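PDB 1J6U: UDP-N-acetylmuramate-alanine ligase MurC from Thermotoga maritima, which catalyses the ATP-dependent joining of L-alanine to UDP-N-acetylmuramate, a cytoplasmic step in the synthesis of cell-wall peptidoglycan. Local coordinates for residues P320-Y325 against V429-V434; Y70-V75 against E94-E99; T244-S249 against M258-G263. One frame throughout, in Å; residues are numbered along the deposited sequence.

Contact 1. Residues P320-Y325 against V429-V434; sequences PETNIY and VSENTV
Ile324, Tyr325 and Asn432 bury the most surface where 320-325 meets 429-434. Ile324 reaches along the neighbouring chain: its CG1 lies 3.1 Å from Ser430 O, and its CD1 meets Val429 CG1 at 3.7 Å, the two side chains crossing at about a right angle. CG1 stands beside the backbone N (chi1 -80°), which carries the CD1 branch toward Val429. Tyr325 is held through its backbone, N to Thr433 O at 2.9 Å, while ring atom CD1 rests on Val434 CG2 at 3.9 Å; its hydroxyl is bonded to Arg252. Asn432 N bonds to Thr322 O (3.1 Å), and its side-chain OD1 accepts Asn323 ND2 at 2.7 Å. That oxygen lies in the amide plane of Asn323, yet the two amide planes stand 61° apart, and ND2 also serves Glu351. Asn323 and Ile324 form a G1 beta bulge opposite Asp319, where strand 314-319 turns into 324-329. In the mixed sheet of the C-terminal domain, strand 433-438 runs parallel between 324-329 and 352-357; Tyr454 of helix 443-457 packs on Ile324 and Val429, and Phe450 on Val429.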
loop_
_atom_site.group_PDB
_atom_site.type_symbol
_atom_site.label_atom_id
_atom_site.label_comp_id
_atom_site.label_asym_id
_atom_site.label_seq_id
_atom_site.Cartn_x
_atom_site.Cartn_y
_atom_site.Cartn_z
ATOM N N PRO A 320 5.498 26.451 -1.526
ATOM C CA PRO A 320 4.387 27.392 -1.634
ATOM C C PRO A 320 4.772 28.732 -2.249
ATOM O O PRO A 320 3.928 29.413 -2.837
ATOM C CB PRO A 320 3.893 27.477 -0.198
ATOM C CG PRO A 320 5.171 27.424 0.560
ATOM C CD PRO A 320 5.995 26.360 -0.144
ATOM N N GLU A 321 6.035 29.111 -2.132
ATOM C CA GLU A 321 6.487 30.356 -2.746
ATOM C C GLU A 321 6.549 30.137 -4.244
ATOM O O GLU A 321 6.239 30.986 -5.070
ATOM C CB GLU A 321 7.902 30.716 -2.313
ATOM C CG GLU A 321 8.069 31.118 -0.870
ATOM C CD GLU A 321 9.481 31.619 -0.584
ATOM O OE1 GLU A 321 10.234 31.858 -1.563
ATOM O OE2 GLU A 321 9.832 31.785 0.610
ATOM N N THR A 322 6.900 28.934 -4.603
ATOM C CA THR A 322 7.123 28.683 -6.001
ATOM C C THR A 322 6.038 27.908 -6.743
ATOM O O THR A 322 6.032 27.833 -7.989
ATOM C CB THR A 322 8.460 27.992 -6.012
ATOM O OG1 THR A 322 9.287 28.578 -7.006
ATOM C CG2 THR A 322 8.295 26.521 -6.125
ATOM N N ASN A 323 5.098 27.383 -5.952
ATOM C CA ASN A 323 4.013 26.540 -6.408
ATOM C C ASN A 323 4.606 25.277 -7.079
ATOM O O ASN A 323 4.248 24.895 -8.211
ATOM C CB ASN A 323 3.058 27.273 -7.366
ATOM C CG ASN A 323 1.816 26.449 -7.635
ATOM O OD1 ASN A 323 1.427 25.603 -6.809
ATOM N ND2 ASN A 323 1.185 26.676 -8.771
ATOM N N ILE A 324 5.534 24.641 -6.367
ATOM C CA ILE A 324 6.165 23.425 -6.864
ATOM C C ILE A 324 5.914 22.232 -5.946
ATOM O O ILE A 324 6.082 22.311 -4.726
ATOM C CB ILE A 324 7.691 23.625 -7.045
ATOM C CG1 ILE A 324 7.930 24.348 -8.355
ATOM C CG2 ILE A 324 8.421 22.272 -7.111
ATOM C CD1 ILE A 324 9.312 24.930 -8.442
ATOM N N TYR A 325 5.517 21.121 -6.543
ATOM C CA TYR A 325 5.259 19.908 -5.767
ATOM C C TYR A 325 6.045 18.707 -6.266
ATOM O O TYR A 325 6.238 18.512 -7.472
ATOM C CB TYR A 325 3.761 19.511 -5.847
ATOM C CG TYR A 325 2.781 20.510 -5.256
ATOM C CD1 TYR A 325 2.447 21.655 -5.956
ATOM C CD2 TYR A 325 2.161 20.286 -4.004
ATOM C CE1 TYR A 325 1.527 22.558 -5.462
ATOM C CE2 TYR A 325 1.216 21.197 -3.483
ATOM C CZ TYR A 325 0.910 22.324 -4.237
ATOM O OH TYR A 325 -0.050 23.206 -3.866
ATOM N N VAL A 429 13.737 22.434 -13.173
ATOM C CA VAL A 429 12.824 22.878 -12.140
ATOM C C VAL A 429 12.106 24.146 -12.541
ATOM O O VAL A 429 12.700 25.185 -12.634
ATOM C CB VAL A 429 13.525 23.135 -10.838
ATOM C CG1 VAL A 429 12.522 23.667 -9.815
ATOM C CG2 VAL A 429 14.128 21.849 -10.327
ATOM N N SER A 430 10.809 24.054 -12.773
ATOM C CA SER A 430 10.016 25.221 -13.131
ATOM C C SER A 430 8.892 25.480 -12.103
ATOM O O SER A 430 8.412 24.553 -11.461
ATOM C CB SER A 430 9.409 25.004 -14.512
ATOM O OG SER A 430 8.841 23.706 -14.592
ATOM N N GLU A 431 8.494 26.738 -11.948
ATOM C CA GLU A 431 7.406 27.125 -11.050
ATOM C C GLU A 431 6.118 26.501 -11.545
ATOM O O GLU A 431 6.018 26.111 -12.717
ATOM C CB GLU A 431 7.095 28.595 -11.145
ATOM C CG GLU A 431 8.153 29.545 -10.871
ATOM C CD GLU A 431 7.621 30.967 -11.041
ATOM O OE1 GLU A 431 6.927 31.266 -12.087
ATOM O OE2 GLU A 431 7.905 31.759 -10.104
ATOM N N ASN A 432 5.116 26.501 -10.665
ATOM C CA ASN A 432 3.780 25.985 -10.977
ATOM C C ASN A 432 3.845 24.649 -11.637
ATOM O O ASN A 432 3.219 24.425 -12.679
ATOM C CB ASN A 432 3.052 26.960 -11.889
ATOM C CG ASN A 432 2.966 28.323 -11.271
ATOM O OD1 ASN A 432 2.753 28.443 -10.060
ATOM N ND2 ASN A 432 3.153 29.360 -12.075
ATOM N N THR A 433 4.602 23.753 -11.021
ATOM C CA THR A 433 4.774 22.452 -11.609
ATOM C C THR A 433 4.739 21.387 -10.572
ATOM O O THR A 433 5.227 21.551 -9.441
ATOM C CB THR A 433 6.131 22.349 -12.377
ATOM O OG1 THR A 433 6.133 23.291 -13.449
ATOM C CG2 THR A 433 6.311 20.969 -12.978
ATOM N N VAL A 434 4.122 20.290 -10.970
ATOM C CA VAL A 434 4.023 19.151 -10.109
ATOM C C VAL A 434 4.878 18.080 -10.727
ATOM O O VAL A 434 4.668 17.699 -11.876
ATOM C CB VAL A 434 2.589 18.621 -10.035
ATOM C CG1 VAL A 434 2.603 17.222 -9.369
ATOM C CG2 VAL A 434 1.704 19.619 -9.251
#

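Contact 2. Residues Y70-V75 against E94-E99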
loop_
_atom_site.group_PDB
_atom_site.type_symbol
_atom_site.label_atom_id
_atom_site.label_comp_id
_atom_site.label_asym_id
_atom_site.label_seq_id
_atom_site.Cartn_x
_atom_site.Cartn_y
_atom_site.Cartn_z
ATOM N N TYR A 70 22.874 -15.953 14.254
ATOM C CA TYR A 70 23.144 -15.708 15.661
ATOM C C TYR A 70 22.358 -16.628 16.567
ATOM O O TYR A 70 21.824 -16.231 17.601
ATOM C CB TYR A 70 22.909 -14.236 15.975
ATOM C CG TYR A 70 23.881 -13.391 15.206
ATOM C CD1 TYR A 70 23.698 -13.130 13.849
ATOM C CD2 TYR A 70 25.038 -12.923 15.814
ATOM C CE1 TYR A 70 24.660 -12.412 13.109
ATOM C CE2 TYR A 70 26.002 -12.209 15.094
ATOM C CZ TYR A 70 25.813 -11.949 13.746
ATOM O OH TYR A 70 26.762 -11.190 13.080
ATOM N N ASP A 71 22.315 -17.883 16.132
ATOM C CA ASP A 71 21.667 -18.979 16.824
ATOM C C ASP A 71 20.287 -18.619 17.305
ATOM O O ASP A 71 20.021 -18.583 18.499
ATOM C CB ASP A 71 22.563 -19.446 17.976
ATOM C CG ASP A 71 24.022 -19.644 17.531
ATOM O OD1 ASP A 71 24.912 -18.967 18.087
ATOM O OD2 ASP A 71 24.278 -20.465 16.612
ATOM N N PRO A 72 19.383 -18.341 16.359
ATOM C CA PRO A 72 18.001 -17.979 16.645
ATOM C C PRO A 72 17.236 -19.223 17.016
ATOM O O PRO A 72 17.634 -20.312 16.668
ATOM C CB PRO A 72 17.520 -17.433 15.323
ATOM C CG PRO A 72 18.228 -18.333 14.352
ATOM C CD PRO A 72 19.630 -18.347 14.906
ATOM N N ASP A 73 16.123 -19.045 17.701
ATOM C CA ASP A 73 15.278 -20.146 18.101
ATOM C C ASP A 73 14.302 -20.312 16.994
ATOM O O ASP A 73 13.634 -21.345 16.854
ATOM C CB ASP A 73 14.490 -19.789 19.358
ATOM C CG ASP A 73 15.380 -19.347 20.467
ATOM O OD1 ASP A 73 16.384 -20.051 20.703
ATOM O OD2 ASP A 73 15.093 -18.304 21.098
ATOM N N LEU A 74 14.218 -19.277 16.185
ATOM C CA LEU A 74 13.233 -19.311 15.140
ATOM C C LEU A 74 13.669 -18.523 13.932
ATOM O O LEU A 74 14.301 -17.474 14.049
ATOM C CB LEU A 74 11.936 -18.743 15.712
ATOM C CG LEU A 74 10.791 -18.838 14.733
ATOM C CD1 LEU A 74 10.576 -20.332 14.431
ATOM C CD2 LEU A 74 9.540 -18.142 15.308
ATOM N N VAL A 75 13.323 -19.032 12.759
ATOM C CA VAL A 75 13.672 -18.344 11.537
ATOM C C VAL A 75 12.405 -18.131 10.750
ATOM O O VAL A 75 11.663 -19.089 10.519
ATOM C CB VAL A 75 14.610 -19.171 10.629
ATOM C CG1 VAL A 75 14.564 -18.587 9.208
ATOM C CG2 VAL A 75 16.030 -19.136 11.145
ATOM N N GLU A 94 21.148 -26.554 10.785
ATOM C CA GLU A 94 21.203 -26.370 12.231
ATOM C C GLU A 94 19.897 -26.857 12.870
ATOM O O GLU A 94 19.733 -26.815 14.084
ATOM C CB GLU A 94 21.445 -24.905 12.541
ATOM C CG GLU A 94 22.295 -24.655 13.767
ATOM C CD GLU A 94 23.772 -24.805 13.517
ATOM O OE1 GLU A 94 24.330 -24.135 12.613
ATOM O OE2 GLU A 94 24.378 -25.605 14.246
ATOM N N ARG A 95 18.968 -27.334 12.044
ATOM C CA ARG A 95 17.681 -27.856 12.517
ATOM C C ARG A 95 16.778 -26.825 13.219
ATOM O O ARG A 95 15.914 -27.174 14.028
ATOM C CB ARG A 95 17.921 -29.046 13.458
ATOM C CG ARG A 95 18.664 -30.225 12.827
ATOM C CD ARG A 95 17.749 -31.098 11.981
ATOM N NE ARG A 95 18.161 -31.148 10.575
ATOM C CZ ARG A 95 19.281 -31.710 10.122
ATOM N NH1 ARG A 95 20.132 -32.289 10.965
ATOM N NH2 ARG A 95 19.546 -31.687 8.819
ATOM N N VAL A 96 16.988 -25.555 12.914
ATOM C CA VAL A 96 16.177 -24.504 13.477
ATOM C C VAL A 96 14.852 -24.415 12.712
ATOM O O VAL A 96 14.811 -24.366 11.487
ATOM C CB VAL A 96 16.922 -23.186 13.420
ATOM C CG1 VAL A 96 15.999 -22.025 13.788
ATOM C CG2 VAL A 96 18.087 -23.253 14.389
ATOM N N PRO A 97 13.739 -24.437 13.440
ATOM C CA PRO A 97 12.413 -24.351 12.806
ATOM C C PRO A 97 12.319 -23.085 11.943
ATOM O O PRO A 97 12.773 -21.993 12.327
ATOM C CB PRO A 97 11.466 -24.324 13.994
ATOM C CG PRO A 97 12.321 -23.610 15.077
ATOM C CD PRO A 97 13.658 -24.306 14.904
ATOM N N ILE A 98 11.756 -23.255 10.761
ATOM C CA ILE A 98 11.639 -22.173 9.806
ATOM C C ILE A 98 10.186 -21.986 9.494
ATOM O O ILE A 98 9.472 -22.955 9.225
ATOM C CB ILE A 98 12.349 -22.507 8.490
ATOM C CG1 ILE A 98 13.855 -22.510 8.705
ATOM C CG2 ILE A 98 11.990 -21.488 7.415
ATOM C CD1 ILE A 98 14.553 -23.332 7.657
ATOM N N GLU A 99 9.747 -20.736 9.535
ATOM C CA GLU A 99 8.372 -20.458 9.238
ATOM C C GLU A 99 8.206 -19.393 8.187
ATOM O O GLU A 99 9.104 -18.562 7.976
ATOM C CB GLU A 99 7.649 -20.082 10.502
ATOM C CG GLU A 99 6.323 -20.743 10.526
ATOM C CD GLU A 99 5.903 -21.030 11.918
ATOM O OE1 GLU A 99 6.775 -21.520 12.681
ATOM O OE2 GLU A 99 4.714 -20.769 12.233
#
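Val75 and Glu99 are joined by the shorter of two backbone hydrogen bonds, Glu99 N to Val75 O at 2.7 Å; the other runs from Val75 N to Pro97 O at 3.0 Å. Val75 thus spends both its amide and its carbonyl on the two residues flanking Ile98, the pattern of a parallel bridge. Val75 O is also approached by Ile98 CA at 3.2 Å, a CA-H...O contact beside the stronger bond.

The pairing closes a beta-alpha-beta unit in the N-terminal domain: strand 74-77, helix 86-93, then strand 98-100 at the border of a five-stranded parallel sheet. The helix ends in a Schellman motif, with Arg95 at positive phi, and Val96 and Pro97 lead the chain back to the sheet.

Apolar contacts flank the bonds. On the face bearing Val75 and Ile98 the two side chains lie side by side and point the same way, Val75 CB meeting Ile98 CG1 at 3.9 Å; Ile88 and Ala91 of helix 86-93 pack against Val75, and Ala91 also touches Ile98. Val96 points toward 70-75 and lays CG1 against Val75 CG2 at 3.9 Å, roughly at right angles. The same methyl faces Pro72, both its carbonyl oxygen and, more distantly, ring atom CG. Leu74 starts away from the partner chain, but with CG anti to the backbone N (chi1 -175°) its CD1 swings back to Pro97 CG at 3.8 Å, the two side chains crossing at about a right angle, and to Pro97 O at 3.5 Å. Tyr104 of helix 101-112 touches both Leu74 and Glu99.

Asp73 O also packs against ring carbon CG of Pro97 at 3.2 Å, while the Asp73 carboxylate turns to the backbone N of Lys14.

Contact 3. Residues T244-S249 against M258-G263; sequences TLEMRS and MVEKNG
Thr244 and Glu260 form a hydrogen-bonded pair of a beta hairpin, strands 243-250 and 255-261, within the three-stranded antiparallel sheet of the middle domain. Thr244 N to Glu260 O and Glu260 N to Thr244 O are both 2.8 Å. Next along, Leu245 and Val259 make a non-hydrogen-bonded pair, and Leu245 CD2 meets Val259 CG2 obliquely at 4.1 Å. The chain then turns a corner at Glu246, whose N gives a nearly straight bond (174°) to Met258 O at 2.8 Å. Beyond the corner the bonding resumes from Met258 N to Met247 O, also 2.8 Å; both methionines are selenomethionines, and how their side-chain ends are placed against each other is doubtful. Glu246 itself extends beside Met258: a chi1 of 162° sets CG opposite the backbone N, and with the chain drawn out beyond, its OE1 comes to rest 3.7 Å from Met258 CB.

On the side of Thr244 and Glu260, the carboxylates of Glu246 and Glu260 stack with their planes 15° apart, Glu246 OE1 and Glu260 OE2 4.3 Å from each other. With an alanine in place of Glu260, a gap would probably open beside Glu246 CB, and the Glu246 carboxylate would be likely to lose its stacked partner.

Further out, Leu245 and Val259 face helix 276-291, where Val279 packs on Leu245 and Leu283 on Val259. Leu267 of strand 264-271 also touches Val259, and Arg265 lies against Met247 and Met258. The closeness of the two negative groups is probably eased by this same Arg265, whose NH1 forms a salt bridge with Glu246 OE2.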
loop_
_atom_site.group_PDB
_atom_site.type_symbol
_atom_site.label_atom_id
_atom_site.label_comp_id
_atom_site.label_asym_id
_atom_site.label_seq_id
_atom_site.Cartn_x
_atom_site.Cartn_y
_atom_site.Cartn_z
ATOM N N THR A 244 -23.668 4.086 -1.612
ATOM C CA THR A 244 -23.543 4.582 -2.967
ATOM C C THR A 244 -23.105 6.063 -3.052
ATOM O O THR A 244 -23.196 6.815 -2.069
ATOM C CB THR A 244 -24.922 4.274 -3.631
ATOM O OG1 THR A 244 -24.771 3.131 -4.475
ATOM C CG2 THR A 244 -25.517 5.452 -4.358
ATOM N N LEU A 245 -22.607 6.466 -4.213
ATOM C CA LEU A 245 -22.166 7.851 -4.422
ATOM C C LEU A 245 -23.183 8.638 -5.206
ATOM O O LEU A 245 -23.511 8.290 -6.341
ATOM C CB LEU A 245 -20.865 7.889 -5.202
ATOM C CG LEU A 245 -19.697 7.330 -4.432
ATOM C CD1 LEU A 245 -18.447 7.479 -5.265
ATOM C CD2 LEU A 245 -19.561 8.103 -3.132
ATOM N N GLU A 246 -23.695 9.703 -4.621
ATOM C CA GLU A 246 -24.652 10.465 -5.361
ATOM C C GLU A 246 -23.931 11.568 -6.137
ATOM O O GLU A 246 -24.287 11.869 -7.263
ATOM C CB GLU A 246 -25.691 11.056 -4.424
ATOM C CG GLU A 246 -26.450 12.190 -5.072
ATOM C CD GLU A 246 -27.436 12.825 -4.136
ATOM O OE1 GLU A 246 -27.183 12.783 -2.910
ATOM O OE2 GLU A 246 -28.449 13.377 -4.627
HETATM N N MSE A 247 -22.917 12.163 -5.529
HETATM C CA MSE A 247 -22.151 13.238 -6.152
HETATM C C MSE A 247 -20.769 13.285 -5.569
HETATM O O MSE A 247 -20.557 12.958 -4.399
HETATM C CB MSE A 247 -22.745 14.596 -5.877
HETATM C CG MSE A 247 -24.138 14.798 -6.326
HETATM SE SE MSE A 247 -24.575 16.382 -5.399
HETATM C CE MSE A 247 -25.447 15.622 -3.865
ATOM N N ARG A 248 -19.835 13.727 -6.391
ATOM C CA ARG A 248 -18.450 13.824 -5.979
ATOM C C ARG A 248 -17.899 15.063 -6.583
ATOM O O ARG A 248 -18.173 15.374 -7.728
ATOM C CB ARG A 248 -17.630 12.649 -6.482
ATOM C CG ARG A 248 -16.176 12.774 -6.106
ATOM C CD ARG A 248 -15.349 11.681 -6.748
ATOM N NE ARG A 248 -13.948 11.925 -6.481
ATOM C CZ ARG A 248 -13.059 12.276 -7.403
ATOM N NH1 ARG A 248 -13.402 12.422 -8.684
ATOM N NH2 ARG A 248 -11.819 12.501 -7.026
ATOM N N SER A 249 -17.113 15.773 -5.805
ATOM C CA SER A 249 -16.523 16.989 -6.285
ATOM C C SER A 249 -15.105 17.026 -5.727
ATOM O O SER A 249 -14.871 16.999 -4.497
ATOM C CB SER A 249 -17.358 18.172 -5.807
ATOM O OG SER A 249 -16.619 19.367 -5.930
HETATM N N MSE A 258 -21.237 12.913 -1.724
HETATM C CA MSE A 258 -22.550 12.725 -1.109
HETATM C C MSE A 258 -22.792 11.217 -1.082
HETATM O O MSE A 258 -22.857 10.570 -2.125
HETATM C CB MSE A 258 -23.650 13.393 -1.948
HETATM C CG MSE A 258 -24.312 14.576 -1.273
HETATM SE SE MSE A 258 -24.818 14.108 0.540
HETATM C CE MSE A 258 -24.064 15.705 1.343
ATOM N N VAL A 259 -22.912 10.639 0.098
ATOM C CA VAL A 259 -23.103 9.201 0.155
ATOM C C VAL A 259 -24.536 8.816 0.476
ATOM O O VAL A 259 -25.133 9.377 1.388
ATOM C CB VAL A 259 -22.171 8.609 1.199
ATOM C CG1 VAL A 259 -22.444 7.161 1.383
ATOM C CG2 VAL A 259 -20.761 8.805 0.760
ATOM N N GLU A 260 -25.085 7.875 -0.297
ATOM C CA GLU A 260 -26.440 7.374 -0.069
ATOM C C GLU A 260 -26.324 6.017 0.546
ATOM O O GLU A 260 -25.364 5.276 0.275
ATOM C CB GLU A 260 -27.233 7.209 -1.359
ATOM C CG GLU A 260 -27.531 8.502 -2.036
ATOM C CD GLU A 260 -27.971 8.323 -3.484
ATOM O OE1 GLU A 260 -27.340 7.527 -4.226
ATOM O OE2 GLU A 260 -28.946 8.995 -3.882
ATOM N N LYS A 261 -27.285 5.714 1.418
ATOM C CA LYS A 261 -27.372 4.405 2.058
ATOM C C LYS A 261 -28.726 3.843 1.579
ATOM O O LYS A 261 -29.777 4.486 1.702
ATOM C CB LYS A 261 -27.322 4.552 3.568
ATOM C CG LYS A 261 -27.328 3.246 4.342
ATOM C CD LYS A 261 -27.433 3.585 5.811
ATOM C CE LYS A 261 -27.271 2.352 6.588
ATOM N NZ LYS A 261 -27.171 2.647 8.051
ATOM N N ASN A 262 -28.672 2.667 0.971
ATOM C CA ASN A 262 -29.843 2.048 0.419
ATOM C C ASN A 262 -30.684 3.058 -0.332
ATOM O O ASN A 262 -31.913 3.083 -0.230
ATOM C CB ASN A 262 -30.640 1.377 1.525
ATOM C CG ASN A 262 -30.051 0.054 1.885
ATOM O OD1 ASN A 262 -29.861 -0.788 1.013
ATOM N ND2 ASN A 262 -29.733 -0.144 3.159
ATOM N N GLY A 263 -30.002 3.928 -1.055
ATOM C CA GLY A 263 -30.685 4.895 -1.885
ATOM C C GLY A 263 -31.104 6.202 -1.292
ATOM O O GLY A 263 -31.764 6.996 -1.957
#

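How the contacts relate
From the N terminus the three contacts follow in series, none nested in or crossing another. Contact 2 comes first and closes an 18-residue link through helix 86-93, joining adjacent parallel strands of the N-terminal domain. Contact 3 closes a hairpin of the middle domain, with eight residues, half of them strand, between its segments. Contact 1 spans the longest connection, 103 residues, bringing the second strand of the C-terminal sheet together with its last in the chain. Contact 2 lies across the molecule from the others, its centre about 52 Å from that of contact 1 and about 53 Å from that of contact 3. Contacts 1 and 3 are nearer, about 15 Å between nearest atoms, without touching.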